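Local coordinates for tannase (Lactobacillus plantarum, PDB 4J0K), which hydrolyses the galloyl ester bonds of tannins, as a tannin acyl hydrolase with an alpha/beta-hydrolase fold, at residues A[68-73]-A[153-158]; A[342-347]-A[420-425]. All coordinates share one frame; numbering follows the deposited sequence.

From the N terminus, the chain first builds the antiparallel edge of the main sheet and then enters contact 1, whose second half, 153-158, returns after strand 108-112 and helix 132-146. That closure sets strand 70-73 beside strand 158-161. Contact 1 is complete before contact 2 opens, so the two neither nest nor cross. Contact 2 closes a second long loop: 342-347, which follows helix 333-340, meets 420-425, in the loop between strand 411-415 and helix 426-437, at the ethyl gallate pocket. The contacts lie on opposite sides of the chain's centre, their nearest atoms about 17 Å apart. Contact 1 joins neighbouring strands; contact 2 ties two loops of the ligand pocket together.

Contact 1: A[68-73]-A[153-158]; sequences APILMP and GDANRI
G153 lies against A68, its CA 3.4 Å from A68 O; a side chain here would run into I70 CG1, and its positive phi (88°) with extended psi itself calls for glycine. D154 then donates its backbone N to A68 O, 2.6 Å away and practically straight. Its carboxylate leads away from the strand: CG stands anti to the backbone N (chi1 -166°), bringing D154 OD1 to N156 N at 2.7 Å in an Asx turn, where it also accepts from Q148. D154 starts a type I beta turn that R157 N closes on D154 O, and I70 packs against that same carbonyl, CG1 being 3.3 Å from D154 O. A155 adds a loose methyl neighbour for I70 CD1. R157 O brings the chain back to the strand, taking I70 N at 3.0 Å, while the guanidinium turns outward to N156 O and makes a cation-pi contact with F199. I158 opens the parallel pairing opposite I70: its CA-H points at I70 O, CG1 rests on I70 CB, and CG2 meets M72 SD at 3.6 Å, where the methionine chain bends at chi3. Away from the ligand pocket, in the parallel part of the alpha/beta-hydrolase sheet, strand 70-73 runs between strands 158-161 and 108-112, bonded to I159 on one flank and to V108 and V110 on the other, with I70, M72 and I158 packed on V144 of helix 132-146.

Contact 2: A[342-347]-A[420-425]; sequences RMKAVP and DRDTSF. With EGR (ethyl 3,4,5-trihydroxybenzoate), chain C.
K344 reaches D422 and the bound ethyl gallate together. Its chain leaves with CG beside the backbone N (chi1 -65°) and runs extended from there, which carries the ammonium into the pocket. There NZ makes three hydrogen bonds: to D422 O at 2.9 Å, in the carbonyl plane on a lone pair, and to EGR O11 at 2.8 Å and EGR O13 at 2.7 Å. EGR O13 in turn donates to D422 OD2 at 2.6 Å, so this hydroxyl is gripped by lysine and carboxylate at once. The opposite charges of K344 and D422 do not touch, yet both would be expected to polarise the phenol between them. With an alanine here in place of K344, O11 and O13 would probably lose their ammonium donor and D422 O its bond across the contact. The loop 420-425 follows a strand of the alpha/beta-hydrolase sheet; D420 OD2 meets H452 ND1, while H452 NE2 and S164 OG bond the ligand, consistent with a Ser-His-Asp catalytic triad. D420 OD1 also accepts D422 N, met nearly along its C-O axis, an Asx turn that fixes the backbone under the ligand-binding carboxylate. Behind this, R421 folds back through bends at chi2 (123°) and chi3 (59°) and crosses M343 at about a right angle, one guanidinium face turned to it, M343 CB 3.9 Å from R421 CZ. NH2 makes a weak bond to R342 O at 3.4 Å, at the guanidinium edge, and NE is held by T341 O. M343 is deposited in two conformers, so the close approach of its sulfur to D422 is doubtful. R342 points away, salt-bridged to E218, and its NH1 holds K344 O at 2.9 Å, steadying the lysine backbone.

Contact 1: A[68-73]-A[153-158]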
ATOM      1  N   ALA A  68     -11.765  20.242  -6.383  1.00 30.55           N
ATOM      2  CA  ALA A  68     -12.026  18.938  -5.767  1.00 27.83           C
ATOM      3  C   ALA A  68     -10.785  18.050  -5.688  1.00 26.42           C
ATOM      4  O   ALA A  68      -9.948  18.059  -6.590  1.00 27.55           O
ATOM      5  CB  ALA A  68     -13.151  18.219  -6.499  1.00 27.18           C
ATOM      6  N   PRO A  69     -10.663  17.276  -4.598  1.00 23.66           N
ATOM      7  CA  PRO A  69      -9.572  16.296  -4.525  1.00 23.55           C
ATOM      8  C   PRO A  69      -9.724  15.239  -5.612  1.00 22.73           C
ATOM      9  O   PRO A  69     -10.847  14.953  -6.029  1.00 21.12           O
ATOM     10  CB  PRO A  69      -9.771  15.645  -3.149  1.00 22.34           C
ATOM     11  CG  PRO A  69     -10.580  16.642  -2.359  1.00 22.96           C
ATOM     12  CD  PRO A  69     -11.476  17.303  -3.365  1.00 22.32           C
ATOM     13  N   ILE A  70      -8.612  14.666  -6.063  1.00 22.97           N
ATOM     14  CA  ILE A  70      -8.674  13.561  -7.007  1.00 21.08           C
ATOM     15  C   ILE A  70      -8.200  12.294  -6.315  1.00 20.18           C
ATOM     16  O   ILE A  70      -7.001  12.094  -6.092  1.00 17.21           O
ATOM     17  CB  ILE A  70      -7.837  13.816  -8.280  1.00 20.55           C
ATOM     18  CG1 ILE A  70      -8.247  15.142  -8.924  1.00 20.41           C
ATOM     19  CG2 ILE A  70      -7.996  12.667  -9.263  1.00 18.47           C
ATOM     20  CD1 ILE A  70      -7.542  15.431 -10.256  1.00 20.32           C
ATOM     21  N   LEU A  71      -9.154  11.442  -5.961  1.00 19.68           N
ATOM     22  CA  LEU A  71      -8.827  10.181  -5.316  1.00 20.77           C
ATOM     23  C   LEU A  71      -8.393   9.199  -6.391  1.00 19.17           C
ATOM     24  O   LEU A  71      -9.145   8.938  -7.326  1.00 22.33           O
ATOM     25  CB  LEU A  71     -10.047   9.627  -4.582  1.00 23.09           C
ATOM     26  CG  LEU A  71      -9.836   8.420  -3.656  1.00 25.12           C
ATOM     27  CD1 LEU A  71      -9.010   8.813  -2.435  1.00 26.54           C
ATOM     28  CD2 LEU A  71     -11.182   7.834  -3.227  1.00 23.62           C
ATOM     29  N   MET A  72      -7.185   8.659  -6.266  1.00 18.63           N
ATOM     30  CA  MET A  72      -6.696   7.685  -7.220  1.00 20.65           C
ATOM     31  C   MET A  72      -6.470   6.330  -6.553  1.00 20.07           C
ATOM     32  O   MET A  72      -5.349   5.967  -6.207  1.00 18.95           O
ATOM     33  CB  MET A  72      -5.426   8.203  -7.897  1.00 24.35           C
ATOM     34  CG  MET A  72      -5.700   9.380  -8.838  1.00 26.30           C
ATOM     35  SD  MET A  72      -4.302   9.962  -9.828  1.00 20.40           S
ATOM     36  CE  MET A  72      -4.214   8.712 -11.121  1.00 16.60           C
ATOM     37  N   PRO A  73      -7.558   5.577  -6.359  1.00 20.09           N
ATOM     38  CA  PRO A  73      -7.483   4.255  -5.731  1.00 19.04           C
ATOM     39  C   PRO A  73      -6.973   3.231  -6.727  1.00 22.88           C
ATOM     40  O   PRO A  73      -7.022   3.465  -7.946  1.00 25.76           O
ATOM     41  CB  PRO A  73      -8.939   3.952  -5.401  1.00 17.25           C
ATOM     42  CG  PRO A  73      -9.700   4.637  -6.518  1.00 18.15           C
ATOM     43  CD  PRO A  73      -8.909   5.887  -6.859  1.00 16.57           C
ATOM     44  N   GLY A 153     -11.630  18.420 -11.048  1.00 31.87           N
ATOM     45  CA  GLY A 153     -10.854  18.211  -9.840  1.00 30.56           C
ATOM     46  C   GLY A 153      -9.479  18.848  -9.941  1.00 29.88           C
ATOM     47  O   GLY A 153      -9.021  19.201 -11.030  1.00 26.74           O
ATOM     48  N   ASP A 154      -8.814  18.982  -8.799  1.00 30.81           N
ATOM     49  CA  ASP A 154      -7.502  19.619  -8.731  1.00 30.13           C
ATOM     50  C   ASP A 154      -6.385  18.583  -8.827  1.00 26.31           C
ATOM     51  O   ASP A 154      -6.293  17.685  -7.993  1.00 26.46           O
ATOM     52  CB  ASP A 154      -7.383  20.390  -7.413  1.00 31.58           C
ATOM     53  CG  ASP A 154      -6.218  21.349  -7.405  1.00 33.32           C
ATOM     54  OD1 ASP A 154      -5.256  21.120  -8.177  1.00 32.16           O
ATOM     55  OD2 ASP A 154      -6.260  22.325  -6.622  1.00 34.53           O
ATOM     56  N   ALA A 155      -5.540  18.710  -9.846  1.00 26.49           N
ATOM     57  CA  ALA A 155      -4.436  17.770 -10.053  1.00 26.78           C
ATOM     58  C   ALA A 155      -3.272  18.041  -9.108  1.00 25.01           C
ATOM     59  O   ALA A 155      -2.315  17.263  -9.064  1.00 24.84           O
ATOM     60  CB  ALA A 155      -3.961  17.794 -11.515  1.00 27.35           C
ATOM     61  N   ASN A 156      -3.355  19.145  -8.363  1.00 24.69           N
ATOM     62  CA  ASN A 156      -2.389  19.440  -7.299  1.00 25.31           C
ATOM     63  C   ASN A 156      -2.901  18.899  -5.967  1.00 25.97           C
ATOM     64  O   ASN A 156      -2.376  19.223  -4.903  1.00 24.64           O
ATOM     65  CB  ASN A 156      -2.133  20.949  -7.193  1.00 25.91           C
ATOM     66  CG  ASN A 156      -1.610  21.540  -8.491  1.00 29.85           C
ATOM     67  OD1 ASN A 156      -0.773  20.931  -9.167  1.00 28.75           O
ATOM     68  ND2 ASN A 156      -2.122  22.717  -8.866  1.00 31.57           N
ATOM     69  N   ARG A 157      -3.946  18.080  -6.046  1.00 26.06           N
ATOM     70  CA  ARG A 157      -4.581  17.509  -4.873  1.00 24.89           C
ATOM     71  C   ARG A 157      -4.909  16.050  -5.162  1.00 24.97           C
ATOM     72  O   ARG A 157      -6.010  15.571  -4.870  1.00 25.08           O
ATOM     73  CB  ARG A 157      -5.847  18.290  -4.509  1.00 27.54           C
ATOM     74  CG  ARG A 157      -5.589  19.704  -4.003  1.00 31.31           C
ATOM     75  CD  ARG A 157      -4.701  19.679  -2.762  1.00 34.53           C
ATOM     76  NE  ARG A 157      -4.599  20.982  -2.097  1.00 38.22           N
ATOM     77  CZ  ARG A 157      -3.591  21.840  -2.261  1.00 38.90           C
ATOM     78  NH1 ARG A 157      -2.585  21.543  -3.077  1.00 37.38           N
ATOM     79  NH2 ARG A 157      -3.586  22.998  -1.607  1.00 39.88           N
ATOM     80  N   ILE A 158      -3.950  15.352  -5.764  1.00 24.82           N
ATOM     81  CA  ILE A 158      -4.064  13.912  -5.950  1.00 23.10           C
ATOM     82  C   ILE A 158      -3.736  13.165  -4.646  1.00 23.32           C
ATOM     83  O   ILE A 158      -2.788  13.498  -3.929  1.00 22.76           O
ATOM     84  CB  ILE A 158      -3.162  13.408  -7.086  1.00 21.02           C
ATOM     85  CG1 ILE A 158      -3.686  13.907  -8.438  1.00 21.41           C
ATOM     86  CG2 ILE A 158      -3.079  11.880  -7.066  1.00 19.60           C
ATOM     87  CD1 ILE A 158      -2.835  13.473  -9.638  1.00 19.58           C
TER

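Contact 2: A[342-347]-A[420-425]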
ATOM      1  N   ARG A 342       0.776 -16.930  13.979  1.00 25.41           N
ATOM      2  CA  ARG A 342       1.685 -16.694  12.863  1.00 25.66           C
ATOM      3  C   ARG A 342       1.007 -17.129  11.566  1.00 26.61           C
ATOM      4  O   ARG A 342       0.377 -18.190  11.509  1.00 26.83           O
ATOM      5  CB  ARG A 342       2.987 -17.478  13.070  1.00 25.69           C
ATOM      6  CG  ARG A 342       3.810 -17.617  11.803  1.00 27.64           C
ATOM      7  CD  ARG A 342       4.855 -18.711  11.919  1.00 29.63           C
ATOM      8  NE  ARG A 342       6.031 -18.274  12.663  1.00 28.74           N
ATOM      9  CZ  ARG A 342       7.109 -17.722  12.111  1.00 27.83           C
ATOM     10  NH1 ARG A 342       7.177 -17.538  10.790  1.00 23.95           N
ATOM     11  NH2 ARG A 342       8.126 -17.361  12.885  1.00 29.31           N
ATOM     12  N   MET A 343       1.135 -16.319  10.518  1.00 25.42           N
ATOM     13  CA  MET A 343       0.476 -16.618   9.254  0.60 25.59           C
ATOM     14  C   MET A 343       1.392 -17.269   8.227  1.00 25.69           C
ATOM     15  O   MET A 343       1.008 -18.254   7.593  1.00 28.39           O
ATOM     16  CB  MET A 343      -0.160 -15.359   8.664  0.60 25.75           C
ATOM     17  CG  MET A 343      -0.475 -15.478   7.177  0.60 26.43           C
ATOM     18  SD  MET A 343      -1.395 -14.059   6.571  0.60 36.15           S
ATOM     19  CE  MET A 343      -2.959 -14.333   7.392  0.60 35.34           C
ATOM     20  N   LYS A 344       2.600 -16.728   8.067  1.00 23.26           N
ATOM     21  CA  LYS A 344       3.540 -17.230   7.057  1.00 24.46           C
ATOM     22  C   LYS A 344       4.690 -18.056   7.631  1.00 24.95           C
ATOM     23  O   LYS A 344       5.108 -17.836   8.766  1.00 26.54           O
ATOM     24  CB  LYS A 344       4.108 -16.058   6.238  1.00 24.67           C
ATOM     25  CG  LYS A 344       3.056 -15.332   5.405  1.00 24.93           C
ATOM     26  CD  LYS A 344       3.618 -14.084   4.745  1.00 22.78           C
ATOM     27  CE  LYS A 344       2.498 -13.293   4.074  1.00 19.48           C
ATOM     28  NZ  LYS A 344       3.032 -12.090   3.392  1.00 18.64           N
ATOM     29  N   ALA A 345       5.200 -18.996   6.833  1.00 23.98           N
ATOM     30  CA  ALA A 345       6.362 -19.801   7.210  1.00 25.03           C
ATOM     31  C   ALA A 345       7.679 -19.008   7.056  1.00 23.96           C
ATOM     32  O   ALA A 345       7.664 -17.771   7.040  1.00 22.50           O
ATOM     33  CB  ALA A 345       6.404 -21.108   6.406  1.00 25.21           C
ATOM     34  N   VAL A 346       8.807 -19.710   6.940  1.00 23.73           N
ATOM     35  CA  VAL A 346      10.114 -19.048   6.923  1.00 23.77           C
ATOM     36  C   VAL A 346      10.983 -19.480   5.749  1.00 25.99           C
ATOM     37  O   VAL A 346      11.236 -20.670   5.569  1.00 28.38           O
ATOM     38  CB  VAL A 346      10.907 -19.343   8.210  1.00 22.34           C
ATOM     39  CG1 VAL A 346      12.292 -18.685   8.156  1.00 19.02           C
ATOM     40  CG2 VAL A 346      10.135 -18.885   9.441  1.00 21.66           C
ATOM     41  N   PRO A 347      11.465 -18.510   4.952  1.00 25.23           N
ATOM     42  CA  PRO A 347      11.181 -17.069   5.050  1.00 24.87           C
ATOM     43  C   PRO A 347       9.753 -16.746   4.606  1.00 24.96           C
ATOM     44  O   PRO A 347       9.152 -17.494   3.835  1.00 23.18           O
ATOM     45  CB  PRO A 347      12.182 -16.441   4.071  1.00 24.99           C
ATOM     46  CG  PRO A 347      13.212 -17.507   3.808  1.00 24.62           C
ATOM     47  CD  PRO A 347      12.484 -18.807   3.930  1.00 24.48           C
ATOM     48  N   ASP A 420      -3.757  -7.912  11.764  1.00 20.12           N
ATOM     49  CA  ASP A 420      -3.152  -8.230  10.463  1.00 20.92           C
ATOM     50  C   ASP A 420      -1.762  -8.839  10.612  1.00 20.98           C
ATOM     51  O   ASP A 420      -0.825  -8.175  11.071  1.00 19.72           O
ATOM     52  CB  ASP A 420      -3.098  -6.991   9.572  1.00 20.68           C
ATOM     53  CG  ASP A 420      -2.573  -7.292   8.176  1.00 22.02           C
ATOM     54  OD1 ASP A 420      -1.824  -8.276   8.020  1.00 22.72           O
ATOM     55  OD2 ASP A 420      -2.908  -6.544   7.230  1.00 23.70           O
ATOM     56  N   ARG A 421      -1.638 -10.100  10.195  1.00 21.26           N
ATOM     57  CA  ARG A 421      -0.413 -10.873  10.353  1.00 19.93           C
ATOM     58  C   ARG A 421       0.283 -11.117   9.020  1.00 20.43           C
ATOM     59  O   ARG A 421       1.138 -12.000   8.917  1.00 20.37           O
ATOM     60  CB  ARG A 421      -0.741 -12.226  10.994  1.00 21.89           C
ATOM     61  CG  ARG A 421      -1.867 -12.182  12.010  1.00 25.29           C
ATOM     62  CD  ARG A 421      -2.977 -13.148  11.628  1.00 26.95           C
ATOM     63  NE  ARG A 421      -2.477 -14.517  11.552  1.00 30.40           N
ATOM     64  CZ  ARG A 421      -3.171 -15.543  11.068  1.00 31.52           C
ATOM     65  NH1 ARG A 421      -4.406 -15.348  10.616  1.00 35.80           N
ATOM     66  NH2 ARG A 421      -2.634 -16.760  11.039  1.00 26.91           N
ATOM     67  N   ASP A 422      -0.086 -10.353   7.994  1.00 21.82           N
ATOM     68  CA  ASP A 422       0.491 -10.530   6.655  1.00 22.77           C
ATOM     69  C   ASP A 422       1.905  -9.949   6.546  1.00 21.97           C
ATOM     70  O   ASP A 422       2.703 -10.364   5.700  1.00 19.57           O
ATOM     71  CB  ASP A 422      -0.426  -9.925   5.592  1.00 24.73           C
ATOM     72  CG  ASP A 422      -1.510 -10.892   5.133  1.00 26.39           C
ATOM     73  OD1 ASP A 422      -2.363 -11.272   5.968  1.00 25.09           O
ATOM     74  OD2 ASP A 422      -1.507 -11.262   3.935  1.00 26.98           O
ATOM     75  N   THR A 423       2.203  -8.985   7.409  1.00 24.63           N
ATOM     76  CA  THR A 423       3.557  -8.482   7.549  1.00 24.11           C
ATOM     77  C   THR A 423       3.698  -7.977   8.977  1.00 22.69           C
ATOM     78  O   THR A 423       2.698  -7.685   9.627  1.00 20.63           O
ATOM     79  CB  THR A 423       3.866  -7.367   6.528  1.00 20.27           C
ATOM     80  OG1 THR A 423       5.274  -7.126   6.509  1.00 20.22           O
ATOM     81  CG2 THR A 423       3.150  -6.078   6.892  1.00 19.54           C
ATOM     82  N   SER A 424       4.925  -7.903   9.483  1.00 22.40           N
ATOM     83  CA  SER A 424       5.136  -7.465  10.875  1.00 20.28           C
ATOM     84  C   SER A 424       4.673  -6.028  11.069  1.00 20.11           C
ATOM     85  O   SER A 424       4.805  -5.192  10.154  1.00 15.42           O
ATOM     86  CB  SER A 424       6.610  -7.536  11.236  1.00 20.13           C
ATOM     87  OG  SER A 424       6.811  -7.113  12.573  1.00 19.82           O
ATOM     88  N   PHE A 425       4.118  -5.745  12.249  1.00 15.74           N
ATOM     89  CA  PHE A 425       3.782  -4.382  12.641  1.00 17.16           C
ATOM     90  C   PHE A 425       4.984  -3.443  12.474  1.00 19.09           C
ATOM     91  O   PHE A 425       4.829  -2.236  12.319  1.00 20.70           O
ATOM     92  CB  PHE A 425       3.318  -4.339  14.109  1.00 20.28           C
ATOM     93  CG  PHE A 425       2.146  -5.245  14.407  1.00 21.90           C
ATOM     94  CD1 PHE A 425       0.904  -5.000  13.846  1.00 20.78           C
ATOM     95  CD2 PHE A 425       2.291  -6.340  15.251  1.00 23.91           C
ATOM     96  CE1 PHE A 425      -0.169  -5.837  14.109  1.00 22.66           C
ATOM     97  CE2 PHE A 425       1.214  -7.180  15.524  1.00 24.36           C
ATOM     98  CZ  PHE A 425      -0.012  -6.927  14.952  1.00 23.26           C
TER
HETATM   99  C01 EGR C 501      -3.893 -11.023   0.271  1.00 35.31           C
HETATM  100  C02 EGR C 501      -4.215  -9.563   0.204  1.00 34.66           C
HETATM  101  O03 EGR C 501      -3.175  -8.667   0.378  1.00 31.67           O
HETATM  102  C04 EGR C 501      -2.157  -8.633  -0.550  1.00 31.33           C
HETATM  103  O05 EGR C 501      -2.148  -7.771  -1.427  1.00 30.50           O
HETATM  104  C06 EGR C 501      -0.841  -9.199  -0.144  1.00 29.20           C
HETATM  105  C07 EGR C 501       0.265  -8.926  -0.929  1.00 29.64           C
HETATM  106  C08 EGR C 501       1.504  -9.440  -0.582  1.00 30.41           C
HETATM  107  O09 EGR C 501       2.604  -9.166  -1.373  1.00 29.43           O
HETATM  108  C10 EGR C 501       1.624 -10.225   0.566  1.00 29.53           C
HETATM  109  O11 EGR C 501       2.849 -10.743   0.928  1.00 28.72           O
HETATM  110  C12 EGR C 501       0.509 -10.493   1.353  1.00 28.28           C
HETATM  111  O13 EGR C 501       0.650 -11.269   2.488  1.00 26.35           O
HETATM  112  C14 EGR C 501      -0.731  -9.978   0.999  1.00 26.67           C